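Long-range contacts in similar to yteR (Bacilus subtilis) (Clostridium acetobutylicum, PDB 4WU0), which is probably an unsaturated rhamnogalacturonan hydrolase of glycoside hydrolase family 105, acting on fragments of pectin: residues K3-A9 with V37-T41; Y72-L77 with Q105-P110; R111-F117 with H157-T162. One frame throughout, in Å; residues are numbered along the deposited sequence.

Contact 1: K3-A9 with V37-T41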
# COMPACT_ATOMS: atom_id res chain seq x y z
N LYS A 3 2.30 1.18 23.37
CA LYS A 3 2.74 1.49 22.01
C LYS A 3 2.71 0.22 21.17
O LYS A 3 3.61 -0.63 21.23
CB LYS A 3 4.12 2.14 22.01
CG LYS A 3 4.12 3.45 22.80
CD LYS A 3 5.41 4.23 22.68
CE LYS A 3 5.56 4.89 21.33
NZ LYS A 3 6.62 5.97 21.36
N TYR A 4 1.66 0.12 20.38
CA TYR A 4 1.45 -1.06 19.55
C TYR A 4 2.47 -1.20 18.44
O TYR A 4 2.65 -2.30 17.91
CB TYR A 4 0.03 -1.08 18.97
CG TYR A 4 -1.00 -1.51 19.98
CD1 TYR A 4 -1.59 -0.60 20.83
CD2 TYR A 4 -1.36 -2.84 20.10
CE1 TYR A 4 -2.52 -0.99 21.78
CE2 TYR A 4 -2.29 -3.24 21.04
CZ TYR A 4 -2.87 -2.31 21.87
OH TYR A 4 -3.78 -2.71 22.80
N SER A 5 3.16 -0.12 18.05
CA SER A 5 4.15 -0.29 16.97
C SER A 5 5.26 -1.25 17.41
O SER A 5 5.64 -2.19 16.68
CB SER A 5 4.75 1.06 16.51
OG SER A 5 5.44 1.68 17.57
N LYS A 6 5.75 -1.04 18.61
CA LYS A 6 6.81 -1.90 19.15
C LYS A 6 6.27 -3.29 19.52
O LYS A 6 6.90 -4.31 19.25
CB LYS A 6 7.45 -1.27 20.38
CG LYS A 6 8.51 -2.15 21.04
CD LYS A 6 9.15 -1.45 22.24
CE LYS A 6 10.25 -2.31 22.85
NZ LYS A 6 10.87 -1.61 24.01
N LEU A 7 5.10 -3.33 20.13
CA LEU A 7 4.52 -4.59 20.53
C LEU A 7 4.30 -5.47 19.30
O LEU A 7 4.57 -6.66 19.32
CB LEU A 7 3.21 -4.39 21.30
CG LEU A 7 2.51 -5.66 21.80
CD1 LEU A 7 3.42 -6.51 22.68
CD2 LEU A 7 1.21 -5.32 22.53
N MET A 8 3.77 -4.90 18.22
CA MET A 8 3.58 -5.67 17.01
C MET A 8 4.89 -6.08 16.36
O MET A 8 5.02 -7.20 15.87
CB MET A 8 2.73 -4.91 16.01
CG MET A 8 2.45 -5.71 14.76
SD MET A 8 1.66 -7.29 15.13
CE MET A 8 0.01 -6.70 15.07
N ALA A 9 5.85 -5.16 16.30
CA ALA A 9 7.17 -5.49 15.76
C ALA A 9 7.77 -6.67 16.52
O ALA A 9 8.28 -7.62 15.91
CB ALA A 9 8.10 -4.27 15.83
N VAL A 37 9.81 1.65 13.90
CA VAL A 37 10.08 1.25 15.27
C VAL A 37 11.56 1.43 15.58
O VAL A 37 11.91 1.91 16.66
CB VAL A 37 9.62 -0.19 15.52
CG1 VAL A 37 10.00 -0.66 16.91
CG2 VAL A 37 8.13 -0.26 15.31
N TYR A 38 12.43 1.11 14.62
CA TYR A 38 13.85 1.41 14.74
C TYR A 38 14.08 2.90 14.95
O TYR A 38 14.84 3.32 15.83
CB TYR A 38 14.63 0.92 13.51
CG TYR A 38 16.08 1.32 13.57
CD1 TYR A 38 16.88 0.93 14.63
CD2 TYR A 38 16.64 2.10 12.57
CE1 TYR A 38 18.22 1.32 14.69
CE2 TYR A 38 17.96 2.48 12.63
CZ TYR A 38 18.75 2.09 13.69
OH TYR A 38 20.07 2.47 13.71
N GLU A 39 13.39 3.72 14.16
CA GLU A 39 13.55 5.17 14.21
C GLU A 39 13.28 5.72 15.60
O GLU A 39 14.06 6.53 16.11
CB GLU A 39 12.59 5.82 13.20
CG GLU A 39 12.60 7.35 13.16
CD GLU A 39 11.63 7.88 12.11
OE1 GLU A 39 10.91 8.86 12.38
OE2 GLU A 39 11.57 7.29 11.00
N TRP A 40 12.17 5.30 16.22
CA TRP A 40 11.83 5.89 17.52
C TRP A 40 12.48 5.21 18.70
O TRP A 40 12.83 5.88 19.67
CB TRP A 40 10.33 6.06 17.72
CG TRP A 40 9.48 4.85 18.06
CD1 TRP A 40 8.70 4.15 17.20
CD2 TRP A 40 9.28 4.27 19.35
NE1 TRP A 40 8.02 3.16 17.87
CE2 TRP A 40 8.36 3.21 19.20
CE3 TRP A 40 9.79 4.54 20.63
CZ2 TRP A 40 7.95 2.42 20.27
CZ3 TRP A 40 9.38 3.76 21.69
CH2 TRP A 40 8.47 2.71 21.50
N THR A 41 12.70 3.90 18.62
CA THR A 41 13.33 3.20 19.74
C THR A 41 14.85 3.36 19.75
O THR A 41 15.48 3.26 20.80
CB THR A 41 13.04 1.68 19.72
OG1 THR A 41 13.65 1.08 18.57
CG2 THR A 41 11.53 1.40 19.74
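Val37 meets helix 4-14 with both of its methyl branches. CG1, anti to the backbone N, points at the CA and CB of Lys6, while CG2 lies 3.4 Å from the carbonyl O of Ser5 and also touches the CB atoms of Ser5 and Ala9. The valine therefore sits against the helix backbone between Ser5, Lys6 and Ala9, and this is where the backbones of 3-9 and 37-41 are nearest, with 6.0 Å between Val37 CA and Lys6 CA.

One turn on, Trp40 buries more surface than any other residue of the contact. Its CG lies between the backbone N and the carbonyl carbon (chi1 76°), a setting that swings the indole out across the N-terminal end of helix 4-14. Lys3, the N-cap residue of that helix, arrives from the opposite direction and lays the end of its chain over one face: NZ stands 3.5 Å from the centroid of the six-membered ring of Trp40, almost on the ring normal, a cation-pi contact, and CE adds a CH-pi contact beside it. The indole N-H is used at the ring edge, where Trp40 NE1 donates to Ser5 OG at 3.0 Å, bent to 145° and somewhat out of the ring plane. Ser5 OG is also bonded to Glu359 of helix 345-360, so the hydroxyl links three helices. Lys6 CB touches CZ2 of the indole.

Thr41 backs the other face of Trp40 with its CG2, over the ring centre, and its OG1 donates to Val37 O at 2.7 Å. The indole is thus held between this methyl and the lysine.

The short axes of 4-9 and 37-41 pass 10.3 Å apart at their closest, their N-to-C directions 123° apart: helix-to-helix packing in the (alpha/alpha)6 barrel of helical hairpins expected of this clan.

Contact 2: Y72-L77 with Q105-P110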
# COMPACT_ATOMS: atom_id res chain seq x y z
N TYR A 72 8.19 -7.39 -15.93
CA TYR A 72 7.53 -6.09 -15.83
C TYR A 72 6.29 -6.19 -14.92
O TYR A 72 5.17 -5.90 -15.30
CB TYR A 72 7.22 -5.53 -17.24
CG TYR A 72 8.49 -5.05 -17.92
CD1 TYR A 72 9.18 -3.95 -17.42
CD2 TYR A 72 9.04 -5.73 -19.00
CE1 TYR A 72 10.34 -3.52 -17.99
CE2 TYR A 72 10.22 -5.30 -19.58
CZ TYR A 72 10.86 -4.19 -19.07
OH TYR A 72 12.03 -3.76 -19.64
N ASN A 73 6.56 -6.60 -13.68
CA ASN A 73 5.55 -6.74 -12.64
C ASN A 73 5.69 -5.54 -11.72
O ASN A 73 6.72 -5.38 -11.08
CB ASN A 73 5.80 -8.05 -11.87
CG ASN A 73 4.80 -8.30 -10.76
OD1 ASN A 73 4.12 -7.38 -10.28
ND2 ASN A 73 4.73 -9.55 -10.30
N ILE A 74 4.69 -4.65 -11.67
CA ILE A 74 4.85 -3.44 -10.89
C ILE A 74 5.04 -3.73 -9.39
O ILE A 74 5.70 -2.95 -8.69
CB ILE A 74 3.68 -2.43 -11.12
CG1 ILE A 74 4.11 -1.00 -10.84
CG2 ILE A 74 2.45 -2.80 -10.31
CD1 ILE A 74 4.98 -0.41 -11.90
N ASP A 75 4.49 -4.84 -8.92
CA ASP A 75 4.62 -5.25 -7.51
C ASP A 75 6.06 -5.37 -7.11
O ASP A 75 6.41 -5.14 -5.94
CB ASP A 75 3.95 -6.59 -7.20
CG ASP A 75 2.46 -6.55 -7.24
OD1 ASP A 75 1.86 -5.46 -7.18
OD2 ASP A 75 1.85 -7.63 -7.34
N HIS A 76 6.91 -5.77 -8.06
CA HIS A 76 8.32 -6.02 -7.78
C HIS A 76 9.14 -4.77 -7.46
O HIS A 76 10.28 -4.89 -7.04
CB HIS A 76 8.97 -6.74 -8.96
CG HIS A 76 8.63 -8.18 -9.03
ND1 HIS A 76 7.78 -8.78 -8.14
CD2 HIS A 76 9.04 -9.16 -9.87
CE1 HIS A 76 7.67 -10.07 -8.43
NE2 HIS A 76 8.43 -10.32 -9.47
N LEU A 77 8.56 -3.58 -7.63
CA LEU A 77 9.23 -2.34 -7.27
C LEU A 77 9.06 -1.94 -5.81
O LEU A 77 9.85 -1.16 -5.28
CB LEU A 77 8.78 -1.19 -8.18
CG LEU A 77 9.05 -1.44 -9.66
CD1 LEU A 77 8.58 -0.24 -10.45
CD2 LEU A 77 10.51 -1.72 -9.96
N GLN A 105 13.90 -1.07 -14.47
CA GLN A 105 12.59 -1.55 -14.91
C GLN A 105 11.70 -0.41 -15.41
O GLN A 105 10.95 -0.56 -16.36
CB GLN A 105 11.87 -2.28 -13.77
CG GLN A 105 10.59 -2.94 -14.21
CD GLN A 105 9.93 -3.77 -13.12
OE1 GLN A 105 10.60 -4.47 -12.36
NE2 GLN A 105 8.60 -3.70 -13.05
N ILE A 106 11.81 0.74 -14.76
CA ILE A 106 11.00 1.89 -15.10
C ILE A 106 11.30 2.41 -16.50
O ILE A 106 10.42 2.97 -17.16
CB ILE A 106 11.14 2.98 -14.00
CG1 ILE A 106 10.44 2.47 -12.75
CG2 ILE A 106 10.52 4.30 -14.44
CD1 ILE A 106 10.74 3.27 -11.48
N ASP A 107 12.52 2.19 -16.98
CA ASP A 107 12.91 2.63 -18.31
C ASP A 107 11.96 2.17 -19.41
O ASP A 107 11.58 2.97 -20.28
CB ASP A 107 14.32 2.14 -18.67
CG ASP A 107 15.40 2.81 -17.85
OD1 ASP A 107 15.08 3.71 -17.06
OD2 ASP A 107 16.58 2.45 -18.02
N ASN A 108 11.57 0.90 -19.39
CA ASN A 108 10.78 0.33 -20.47
C ASN A 108 9.51 -0.36 -20.00
O ASN A 108 8.85 -1.02 -20.79
CB ASN A 108 11.63 -0.67 -21.26
CG ASN A 108 12.84 -0.03 -21.92
OD1 ASN A 108 12.70 0.91 -22.69
ND2 ASN A 108 14.03 -0.51 -21.57
N HIS A 109 9.16 -0.21 -18.72
CA HIS A 109 7.93 -0.81 -18.23
C HIS A 109 6.77 -0.31 -19.08
O HIS A 109 6.68 0.89 -19.34
CB HIS A 109 7.71 -0.44 -16.76
CG HIS A 109 6.59 -1.20 -16.11
ND1 HIS A 109 6.81 -2.20 -15.20
CD2 HIS A 109 5.25 -1.09 -16.23
CE1 HIS A 109 5.65 -2.69 -14.80
NE2 HIS A 109 4.69 -2.03 -15.41
N PRO A 110 5.91 -1.22 -19.57
CA PRO A 110 4.88 -0.79 -20.52
C PRO A 110 3.85 0.14 -19.91
O PRO A 110 3.53 0.04 -18.72
CB PRO A 110 4.25 -2.11 -20.99
CG PRO A 110 4.56 -3.09 -19.91
CD PRO A 110 5.91 -2.68 -19.38
O HOH W 1 13.47 -1.58 -18.66
O HOH W 2 9.37 -7.15 -12.81
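Tyr72 lies along the end of helix 93-108, and its side chain is in contact along its whole length. CB touches Pro110 CD at 3.8 Å and sits off-centre above the His109 ring. CG keeps to the same proline carbon. CD1 reaches His109 CA, and Tyr72 CD1 is 3.6 Å from Gln105 CG, whose chain runs past the tyrosine in the opposite direction. Next, CE1 brings the ring edge to Gln105 O, which lies in the ring plane 3.4 Å from CE1. CZ passes near Asn108 O, which stands over one ring face. At the tip, OH touches Asn108 CB. Tyr72 OH also bonds to a water 2.8 Å away; the same water takes weak bonds from Asn108 N and ND2.

Gln105 has CG anti to its backbone N (chi1 -173°) and an extended chain, bringing the amide between loop and helix end. NE2 makes a straight bond to His109 ND1, in the plane of both groups at 3.2 Å, and a weak one to Asn73 O. OE1 is bonded to Tyr67 and to a second water that Asn73 N reaches. With His109 NE2 bonded to Trp118 O, both imidazole nitrogens have partners, while Ile74 CD1 covers a ring face. Asn73 OD1 takes the N-H of Asp75 in an Asx turn.

The loop before helix 80-90 thus packs on the C-terminal end of helix 93-108, amide and imidazole linking the two.

Contact 3: R111-F117 with H157-T162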
# COMPACT_ATOMS: atom_id res chain seq x y z
N ARG A 111 3.32 1.03 -20.74
CA ARG A 111 2.40 2.06 -20.30
C ARG A 111 1.13 2.10 -21.13
O ARG A 111 1.12 1.70 -22.30
CB ARG A 111 3.07 3.42 -20.36
CG ARG A 111 4.16 3.61 -19.34
CD ARG A 111 4.98 4.82 -19.67
NE ARG A 111 6.15 5.05 -18.82
CZ ARG A 111 6.22 5.94 -17.83
NH1 ARG A 111 5.16 6.67 -17.49
NH2 ARG A 111 7.36 6.10 -17.18
N THR A 112 0.06 2.60 -20.52
CA THR A 112 -1.21 2.80 -21.21
C THR A 112 -1.10 3.98 -22.15
O THR A 112 -0.06 4.67 -22.20
CB THR A 112 -2.34 3.12 -20.23
OG1 THR A 112 -2.05 4.37 -19.60
CG2 THR A 112 -2.47 2.04 -19.18
N LYS A 113 -2.16 4.23 -22.91
CA LYS A 113 -2.16 5.32 -23.88
C LYS A 113 -1.94 6.68 -23.20
O LYS A 113 -1.44 7.62 -23.82
CB LYS A 113 -3.46 5.31 -24.70
CG LYS A 113 -4.67 5.78 -23.93
CD LYS A 113 -5.98 5.80 -24.76
CE LYS A 113 -6.35 4.44 -25.34
NZ LYS A 113 -7.77 4.40 -25.82
N GLU A 114 -2.31 6.76 -21.93
CA GLU A 114 -2.11 7.97 -21.12
C GLU A 114 -0.89 7.90 -20.21
O GLU A 114 -0.79 8.63 -19.22
CB GLU A 114 -3.36 8.25 -20.30
CG GLU A 114 -4.60 8.43 -21.14
CD GLU A 114 -5.86 8.47 -20.31
OE1 GLU A 114 -6.16 7.45 -19.67
OE2 GLU A 114 -6.52 9.54 -20.32
N ASN A 115 0.03 7.00 -20.53
CA ASN A 115 1.34 6.93 -19.88
C ASN A 115 1.35 6.46 -18.44
O ASN A 115 2.28 6.77 -17.68
CB ASN A 115 2.10 8.26 -20.04
CG ASN A 115 2.89 8.30 -21.33
OD1 ASN A 115 3.65 7.38 -21.62
ND2 ASN A 115 2.68 9.35 -22.13
N VAL A 116 0.36 5.65 -18.07
CA VAL A 116 0.35 5.02 -16.76
C VAL A 116 0.93 3.61 -16.88
O VAL A 116 0.63 2.89 -17.83
CB VAL A 116 -1.08 4.94 -16.19
CG1 VAL A 116 -1.09 4.34 -14.82
CG2 VAL A 116 -1.72 6.34 -16.20
N PHE A 117 1.78 3.22 -15.95
CA PHE A 117 2.32 1.85 -15.95
C PHE A 117 1.19 0.81 -15.98
O PHE A 117 0.25 0.85 -15.16
CB PHE A 117 3.12 1.60 -14.67
CG PHE A 117 4.34 2.48 -14.49
CD1 PHE A 117 5.25 2.68 -15.51
CD2 PHE A 117 4.60 3.05 -13.25
CE1 PHE A 117 6.38 3.48 -15.31
CE2 PHE A 117 5.72 3.83 -13.04
CZ PHE A 117 6.61 4.04 -14.07
N HIS A 157 1.31 12.72 -12.81
CA HIS A 157 0.39 12.45 -13.92
C HIS A 157 -0.25 11.07 -13.77
O HIS A 157 -1.45 10.89 -14.04
CB HIS A 157 1.17 12.52 -15.24
CG HIS A 157 0.34 12.26 -16.46
ND1 HIS A 157 -0.55 13.18 -16.98
CD2 HIS A 157 0.27 11.17 -17.26
CE1 HIS A 157 -1.11 12.68 -18.06
NE2 HIS A 157 -0.64 11.46 -18.25
N GLN A 158 0.51 10.10 -13.29
CA GLN A 158 -0.06 8.76 -13.11
C GLN A 158 -1.15 8.74 -12.05
O GLN A 158 -2.18 8.10 -12.23
CB GLN A 158 1.03 7.75 -12.79
CG GLN A 158 2.02 7.66 -13.94
CD GLN A 158 2.73 6.34 -14.00
OE1 GLN A 158 2.11 5.28 -13.84
NE2 GLN A 158 4.04 6.40 -14.22
N PHE A 159 -0.95 9.47 -10.96
CA PHE A 159 -2.01 9.59 -9.95
C PHE A 159 -3.25 10.28 -10.49
O PHE A 159 -4.36 9.87 -10.18
CB PHE A 159 -1.51 10.37 -8.73
CG PHE A 159 -0.69 9.53 -7.80
CD1 PHE A 159 -1.30 8.79 -6.82
CD2 PHE A 159 0.68 9.45 -7.94
CE1 PHE A 159 -0.56 7.99 -5.96
CE2 PHE A 159 1.44 8.66 -7.09
CZ PHE A 159 0.82 7.93 -6.10
N ILE A 160 -3.04 11.34 -11.27
CA ILE A 160 -4.16 12.13 -11.78
C ILE A 160 -4.99 11.34 -12.80
O ILE A 160 -6.21 11.38 -12.77
CB ILE A 160 -3.63 13.44 -12.38
CG1 ILE A 160 -3.15 14.35 -11.25
CG2 ILE A 160 -4.70 14.15 -13.21
CD1 ILE A 160 -2.28 15.52 -11.69
N ILE A 161 -4.32 10.64 -13.69
CA ILE A 161 -5.01 9.83 -14.70
C ILE A 161 -5.73 8.66 -14.03
O ILE A 161 -6.82 8.28 -14.44
CB ILE A 161 -4.02 9.33 -15.76
CG1 ILE A 161 -3.45 10.49 -16.57
CG2 ILE A 161 -4.68 8.30 -16.70
CD1 ILE A 161 -4.47 11.31 -17.32
N THR A 162 -5.10 8.08 -13.01
CA THR A 162 -5.74 6.98 -12.31
C THR A 162 -7.05 7.45 -11.67
O THR A 162 -8.07 6.79 -11.78
CB THR A 162 -4.79 6.36 -11.28
OG1 THR A 162 -3.68 5.79 -11.97
CG2 THR A 162 -5.48 5.30 -10.44
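Gln158, Val116 and Ile161 bury the most surface between loop 111-117 and helix 152-166. The side chain of Gln158 crosses that of Phe117 at about a right angle. Its OE1 accepts from Phe117 N at 3.0 Å, nearly straight at 164°, although the donor stands above the carbonyl plane. NE2 hangs over one face of the Phe117 ring, toward the rim, 3.3 Å from CE2, and is bonded to Asp154. That same carboxylate, outside both segments, forms a salt bridge with Arg111 NH2, while NH1 donates to Asn115 O.

Val116 turns CG1, anti to the backbone N (chi1 -178°), toward Gln158 OE1, while CG2 packs on Ile161 CG2 at 3.6 Å. Ile161 touches both Val116 and Glu114: the same CG2 methyl lies 3.4 Å from Glu114 OE1, an oxygen bonded to Asn165 further along the helix.

Beside them, His157 NE2 donates to Glu114 O at 3.0 Å, with the acceptor at the imidazole edge but the bond bent to 132°. Two backbone groups of the loop are therefore held by helix side chains. The turn itself, type I from Thr112 to Asn115, is closed by Asn115 N to Thr112 O, a beta turn docked on the side of a helix.

Contacts 2 and 3 are neighbours, their centres 14 Å apart, and they follow directly on one another: Pro110 ends one and Arg111 begins the other. Phe117 joins them, with its CD2 3.7 Å from Ile74 CD1 and its CB 3.8 Å from His109 CD2; its ring also meets that of His109 edge-to-face. The loop after helix 93-108 is thus packed on both residues 72-77 and helix 152-166. Contact 1 lies on the opposite side of the chain's centre, its own centre 32 Å from that of contact 2 and 36 Å from that of contact 3. All three probably belong to the same helical barrel domain.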